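Local coordinates for putative fimbrium tip subunit Fim1C (PDB 4EPS), which is probably a component of the tip of fimbriae, the filamentous cell-surface appendages that mediate adhesion and biofilm formation, at residues F363-D375 with K383-V395. Numbering follows the deposited sequence. Where two conformers were deposited one is given.
Sequences FTSSYVSVTGYYD and KPLRFLGYNNSEV. With SO4 (sulfate ion), chain H.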
loop_
_atom_site.group_PDB
_atom_site.type_symbol
_atom_site.label_atom_id
_atom_site.label_comp_id
_atom_site.label_asym_id
_atom_site.label_seq_id
_atom_site.Cartn_x
_atom_site.Cartn_y
_atom_site.Cartn_z
ATOM N N PHE A 363 -24.262 11.881 35.536
ATOM C CA PHE A 363 -23.395 11.531 34.393
ATOM C C PHE A 363 -22.390 10.407 34.675
ATOM O O PHE A 363 -21.611 10.072 33.779
ATOM C CB PHE A 363 -22.585 12.767 33.931
ATOM C CG PHE A 363 -23.301 14.086 33.752
ATOM C CD1 PHE A 363 -24.341 14.214 32.839
ATOM C CD2 PHE A 363 -22.865 15.225 34.419
ATOM C CE1 PHE A 363 -24.988 15.442 32.660
ATOM C CE2 PHE A 363 -23.509 16.453 34.239
ATOM C CZ PHE A 363 -24.564 16.554 33.358
ATOM N N THR A 364 -22.398 9.824 35.885
ATOM C CA THR A 364 -21.401 8.831 36.309
ATOM C C THR A 364 -21.438 7.502 35.547
ATOM O O THR A 364 -20.460 6.754 35.614
ATOM C CB THR A 364 -21.489 8.565 37.817
ATOM O OG1 THR A 364 -22.790 8.059 38.140
ATOM C CG2 THR A 364 -21.171 9.795 38.640
ATOM N N SER A 365 -22.525 7.197 34.834
ATOM C CA SER A 365 -22.644 5.946 34.080
ATOM C C SER A 365 -22.267 6.121 32.604
ATOM O O SER A 365 -21.946 5.134 31.928
ATOM C CB SER A 365 -24.071 5.407 34.182
ATOM O OG SER A 365 -24.999 6.331 33.638
ATOM N N SER A 366 -22.319 7.366 32.101
ATOM C CA SER A 366 -22.077 7.671 30.693
ATOM C C SER A 366 -20.694 8.292 30.426
ATOM O O SER A 366 -20.320 8.464 29.256
ATOM C CB SER A 366 -23.171 8.593 30.156
ATOM O OG SER A 366 -23.437 9.661 31.051
ATOM N N TYR A 367 -19.938 8.622 31.490
ATOM C CA TYR A 367 -18.585 9.209 31.371
ATOM C C TYR A 367 -17.664 8.567 32.395
ATOM O O TYR A 367 -18.135 7.918 33.321
ATOM C CB TYR A 367 -18.587 10.749 31.572
ATOM C CG TYR A 367 -19.472 11.515 30.611
ATOM C CD1 TYR A 367 -20.830 11.686 30.869
ATOM C CD2 TYR A 367 -18.947 12.106 29.467
ATOM C CE1 TYR A 367 -21.659 12.348 29.971
ATOM C CE2 TYR A 367 -19.768 12.786 28.561
ATOM C CZ TYR A 367 -21.126 12.909 28.826
ATOM O OH TYR A 367 -21.965 13.591 27.985
ATOM N N VAL A 368 -16.351 8.748 32.217
ATOM C CA VAL A 368 -15.323 8.309 33.150
ATOM C C VAL A 368 -14.874 9.571 33.900
ATOM O O VAL A 368 -14.746 10.625 33.283
ATOM C CB VAL A 368 -14.144 7.604 32.390
ATOM C CG1 VAL A 368 -13.038 7.179 33.351
ATOM C CG2 VAL A 368 -14.652 6.390 31.601
ATOM N N SER A 369 -14.610 9.473 35.205
ATOM C CA SER A 369 -14.115 10.622 35.957
ATOM C C SER A 369 -12.753 11.091 35.413
ATOM O O SER A 369 -11.973 10.280 34.898
ATOM C CB SER A 369 -13.992 10.292 37.438
ATOM O OG SER A 369 -13.364 11.383 38.089
ATOM N N VAL A 370 -12.484 12.406 35.515
ATOM C CA VAL A 370 -11.203 12.998 35.094
ATOM C C VAL A 370 -10.084 12.625 36.104
ATOM O O VAL A 370 -8.910 12.809 35.801
ATOM C CB VAL A 370 -11.288 14.545 34.916
ATOM C CG1 VAL A 370 -12.284 14.928 33.818
ATOM C CG2 VAL A 370 -11.630 15.242 36.245
ATOM N N THR A 371 -10.428 12.126 37.309
ATOM C CA THR A 371 -9.375 11.821 38.280
ATOM C C THR A 371 -8.427 10.705 37.817
ATOM O O THR A 371 -8.844 9.737 37.187
ATOM C CB THR A 371 -9.976 11.475 39.665
ATOM O OG1 THR A 371 -8.961 11.622 40.657
ATOM C CG2 THR A 371 -10.628 10.077 39.734
ATOM N N GLY A 372 -7.157 10.857 38.135
ATOM C CA GLY A 372 -6.211 9.775 37.938
ATOM C C GLY A 372 -6.052 9.024 39.250
ATOM O O GLY A 372 -5.570 7.891 39.276
ATOM N N TYR A 373 -6.480 9.651 40.360
ATOM C CA TYR A 373 -6.150 9.159 41.697
ATOM C C TYR A 373 -7.276 8.490 42.493
ATOM O O TYR A 373 -6.980 7.556 43.250
ATOM C CB TYR A 373 -5.578 10.335 42.521
ATOM C CG TYR A 373 -4.775 9.915 43.740
ATOM C CD1 TYR A 373 -3.404 9.678 43.653
ATOM C CD2 TYR A 373 -5.385 9.764 44.980
ATOM C CE1 TYR A 373 -2.662 9.308 44.777
ATOM C CE2 TYR A 373 -4.656 9.376 46.105
ATOM C CZ TYR A 373 -3.297 9.145 45.996
ATOM O OH TYR A 373 -2.595 8.772 47.121
ATOM N N TYR A 374 -8.516 8.981 42.395
ATOM C CA TYR A 374 -9.624 8.473 43.197
ATOM C C TYR A 374 -10.643 7.702 42.376
ATOM O O TYR A 374 -11.809 7.671 42.757
ATOM C CB TYR A 374 -10.335 9.656 43.888
ATOM C CG TYR A 374 -9.427 10.466 44.779
ATOM C CD1 TYR A 374 -9.095 10.022 46.061
ATOM C CD2 TYR A 374 -8.912 11.690 44.356
ATOM C CE1 TYR A 374 -8.249 10.762 46.885
ATOM C CE2 TYR A 374 -8.070 12.442 45.175
ATOM C CZ TYR A 374 -7.753 11.980 46.442
ATOM O OH TYR A 374 -6.937 12.722 47.260
ATOM N N ASP A 375 -10.229 7.077 41.263
ATOM C CA ASP A 375 -11.184 6.372 40.405
ATOM C C ASP A 375 -11.761 5.148 41.150
ATOM O O ASP A 375 -11.023 4.424 41.797
ATOM C CB ASP A 375 -10.540 5.965 39.082
ATOM C CG ASP A 375 -11.551 5.471 38.069
ATOM O OD1 ASP A 375 -11.828 4.251 38.056
ATOM O OD2 ASP A 375 -12.067 6.303 37.293
ATOM N N LYS A 383 -5.024 4.002 36.294
ATOM C CA LYS A 383 -5.877 5.089 35.765
ATOM C C LYS A 383 -5.044 6.206 35.042
ATOM O O LYS A 383 -5.426 6.556 33.922
ATOM C CB LYS A 383 -6.784 5.678 36.863
ATOM C CG LYS A 383 -7.749 6.762 36.339
ATOM C CD LYS A 383 -8.889 6.219 35.475
ATOM C CE LYS A 383 -9.773 7.331 34.908
ATOM N NZ LYS A 383 -10.542 8.055 35.963
ATOM N N PRO A 384 -3.896 6.710 35.571
ATOM C CA PRO A 384 -3.144 7.756 34.829
ATOM C C PRO A 384 -2.462 7.276 33.552
ATOM O O PRO A 384 -1.935 8.110 32.815
ATOM C CB PRO A 384 -2.081 8.211 35.833
ATOM C CG PRO A 384 -2.602 7.771 37.182
ATOM C CD PRO A 384 -3.282 6.474 36.896
ATOM N N LEU A 385 -2.489 5.971 33.260
ATOM C CA LEU A 385 -1.870 5.472 32.018
ATOM C C LEU A 385 -2.882 5.272 30.873
ATOM O O LEU A 385 -2.476 5.015 29.742
ATOM C CB LEU A 385 -1.115 4.161 32.291
ATOM C CG LEU A 385 0.121 4.273 33.248
ATOM C CD1 LEU A 385 0.805 2.916 33.429
ATOM C CD2 LEU A 385 1.131 5.299 32.751
ATOM N N ARG A 386 -4.180 5.448 31.138
ATOM C CA ARG A 386 -5.219 5.255 30.108
ATOM C C ARG A 386 -5.403 6.465 29.194
ATOM O O ARG A 386 -5.299 7.608 29.649
ATOM C CB ARG A 386 -6.588 4.936 30.758
ATOM C CG ARG A 386 -6.576 3.822 31.822
ATOM C CD ARG A 386 -6.053 2.510 31.253
ATOM N NE ARG A 386 -6.194 1.414 32.212
ATOM C CZ ARG A 386 -5.575 0.249 32.100
ATOM N NH1 ARG A 386 -4.714 0.039 31.112
ATOM N NH2 ARG A 386 -5.776 -0.701 33.004
ATOM N N PHE A 387 -5.744 6.209 27.919
ATOM C CA PHE A 387 -6.024 7.273 26.936
ATOM C C PHE A 387 -7.434 7.763 27.153
ATOM O O PHE A 387 -8.375 7.073 26.747
ATOM C CB PHE A 387 -5.900 6.723 25.508
ATOM C CG PHE A 387 -4.526 6.510 24.938
ATOM C CD1 PHE A 387 -3.408 6.469 25.765
ATOM C CD2 PHE A 387 -4.345 6.369 23.567
ATOM C CE1 PHE A 387 -2.134 6.285 25.234
ATOM C CE2 PHE A 387 -3.067 6.176 23.035
ATOM C CZ PHE A 387 -1.972 6.149 23.870
ATOM N N LEU A 388 -7.603 8.921 27.809
ATOM C CA LEU A 388 -8.945 9.427 28.165
ATOM C C LEU A 388 -9.108 10.919 27.980
ATOM O O LEU A 388 -10.059 11.488 28.514
ATOM C CB LEU A 388 -9.236 9.074 29.658
ATOM C CG LEU A 388 -9.476 7.573 29.934
ATOM C CD1 LEU A 388 -9.387 7.274 31.416
ATOM C CD2 LEU A 388 -10.827 7.117 29.354
ATOM N N GLY A 389 -8.198 11.562 27.241
ATOM C CA GLY A 389 -8.259 13.009 27.051
ATOM C C GLY A 389 -9.566 13.499 26.449
ATOM O O GLY A 389 -10.106 14.511 26.902
ATOM N N TYR A 390 -10.100 12.787 25.447
ATOM C CA TYR A 390 -11.361 13.243 24.839
ATOM C C TYR A 390 -12.486 13.203 25.898
ATOM O O TYR A 390 -13.193 14.209 26.099
ATOM C CB TYR A 390 -11.746 12.455 23.575
ATOM C CG TYR A 390 -13.016 13.057 23.011
ATOM C CD1 TYR A 390 -12.987 14.267 22.322
ATOM C CD2 TYR A 390 -14.263 12.520 23.333
ATOM C CE1 TYR A 390 -14.163 14.881 21.879
ATOM C CE2 TYR A 390 -15.447 13.134 22.910
ATOM C CZ TYR A 390 -15.391 14.316 22.193
ATOM O OH TYR A 390 -16.550 14.942 21.806
ATOM N N ASN A 391 -12.610 12.071 26.607
ATOM C CA ASN A 391 -13.540 11.932 27.726
ATOM C C ASN A 391 -13.391 13.113 28.673
ATOM O O ASN A 391 -14.390 13.726 29.070
ATOM C CB ASN A 391 -13.246 10.615 28.490
ATOM C CG ASN A 391 -13.994 10.522 29.792
ATOM O OD1 ASN A 391 -15.134 10.066 29.829
ATOM N ND2 ASN A 391 -13.381 10.977 30.882
ATOM N N ASN A 392 -12.134 13.401 29.093
ATOM C CA ASN A 392 -11.863 14.467 30.062
ATOM C C ASN A 392 -12.353 15.832 29.568
ATOM O O ASN A 392 -12.848 16.615 30.389
ATOM C CB ASN A 392 -10.361 14.521 30.427
ATOM C CG ASN A 392 -9.893 13.235 31.086
ATOM O OD1 ASN A 392 -10.709 12.377 31.482
ATOM N ND2 ASN A 392 -8.569 13.016 31.120
ATOM N N SER A 393 -12.202 16.117 28.252
ATOM C CA SER A 393 -12.675 17.376 27.658
ATOM C C SER A 393 -14.200 17.483 27.784
ATOM O O SER A 393 -14.716 18.539 28.152
ATOM C CB SER A 393 -12.265 17.463 26.191
ATOM O OG SER A 393 -12.487 18.774 25.701
ATOM N N GLU A 394 -14.923 16.375 27.506
ATOM C CA GLU A 394 -16.385 16.374 27.599
ATOM C C GLU A 394 -16.840 16.529 29.055
ATOM O O GLU A 394 -17.825 17.225 29.290
ATOM C CB GLU A 394 -17.005 15.129 26.954
ATOM C CG GLU A 394 -17.059 15.263 25.434
ATOM C CD GLU A 394 -18.174 14.497 24.745
ATOM O OE1 GLU A 394 -18.866 13.702 25.422
ATOM O OE2 GLU A 394 -18.317 14.644 23.511
ATOM N N VAL A 395 -16.115 15.933 30.029
ATOM C CA VAL A 395 -16.478 16.082 31.451
ATOM C C VAL A 395 -16.228 17.534 31.879
ATOM O O VAL A 395 -17.063 18.115 32.576
ATOM C CB VAL A 395 -15.767 15.070 32.384
ATOM C CG1 VAL A 395 -16.136 15.331 33.852
ATOM C CG2 VAL A 395 -16.120 13.638 31.989
HETATM S S SO4 H . -3.798 -3.612 32.141
HETATM O O1 SO4 H . -2.490 -3.668 32.802
HETATM O O2 SO4 H . -4.122 -4.910 31.518
HETATM O O3 SO4 H . -4.815 -3.279 33.142
HETATM O O4 SO4 H . -3.747 -2.584 31.092
HETATM O O HOH W 1 -21.300 15.891 26.598
HETATM O O HOH W 2 -21.129 12.331 24.967
HETATM O O HOH W 3 -9.852 10.317 33.049
#
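Val-370 and Asn-392 bring the backbones of 363-375 and 383-395 to 5.3 Å between their CA atoms, and Gly-372 and Pro-384 come nearer still, 4.8 Å between CA atoms. The pair illustrates how a coil without regular structure is fixed by side chains that bind its peptide groups: it lies against the first turns of helix 389-403, for which Leu-388 is the N-cap, and two successive ST turns, at Ser-369 and Thr-371, shape it. The Ser-369 hydroxyl also bonds His-355 of helix 354-359.

Asn-391, its CG anti to the backbone N (chi1 170°), holds Val-368 at both ends. Asn-391 OD1 accepts from Val-368 N at 3.0 Å, while its ND2 donates almost straight (170°) to Val-368 O from above that carbonyl's plane. Val-370 CG1 packs on Val-395 CB, and Val-395 CG2 rests against Tyr-367 CB.

At the other end, Lys-383, bent at chi2 and chi4, passes alongside Val-368 CG1 and brings its buried NZ to three oxygens: Ser-369 O, Thr-371 O at 2.7 Å and, in a salt bridge, Asp-375 OD2. A methionine in its place would probably leave the Asp-375 carboxylate without its countercharge and both carbonyls without their shared donor. Between these two grips a water donates to Ser-369 O (2.8 Å) and to Asn-392 OD1 (2.7 Å), the same OD1 that receives Asn-391 ND2 at 3.1 Å.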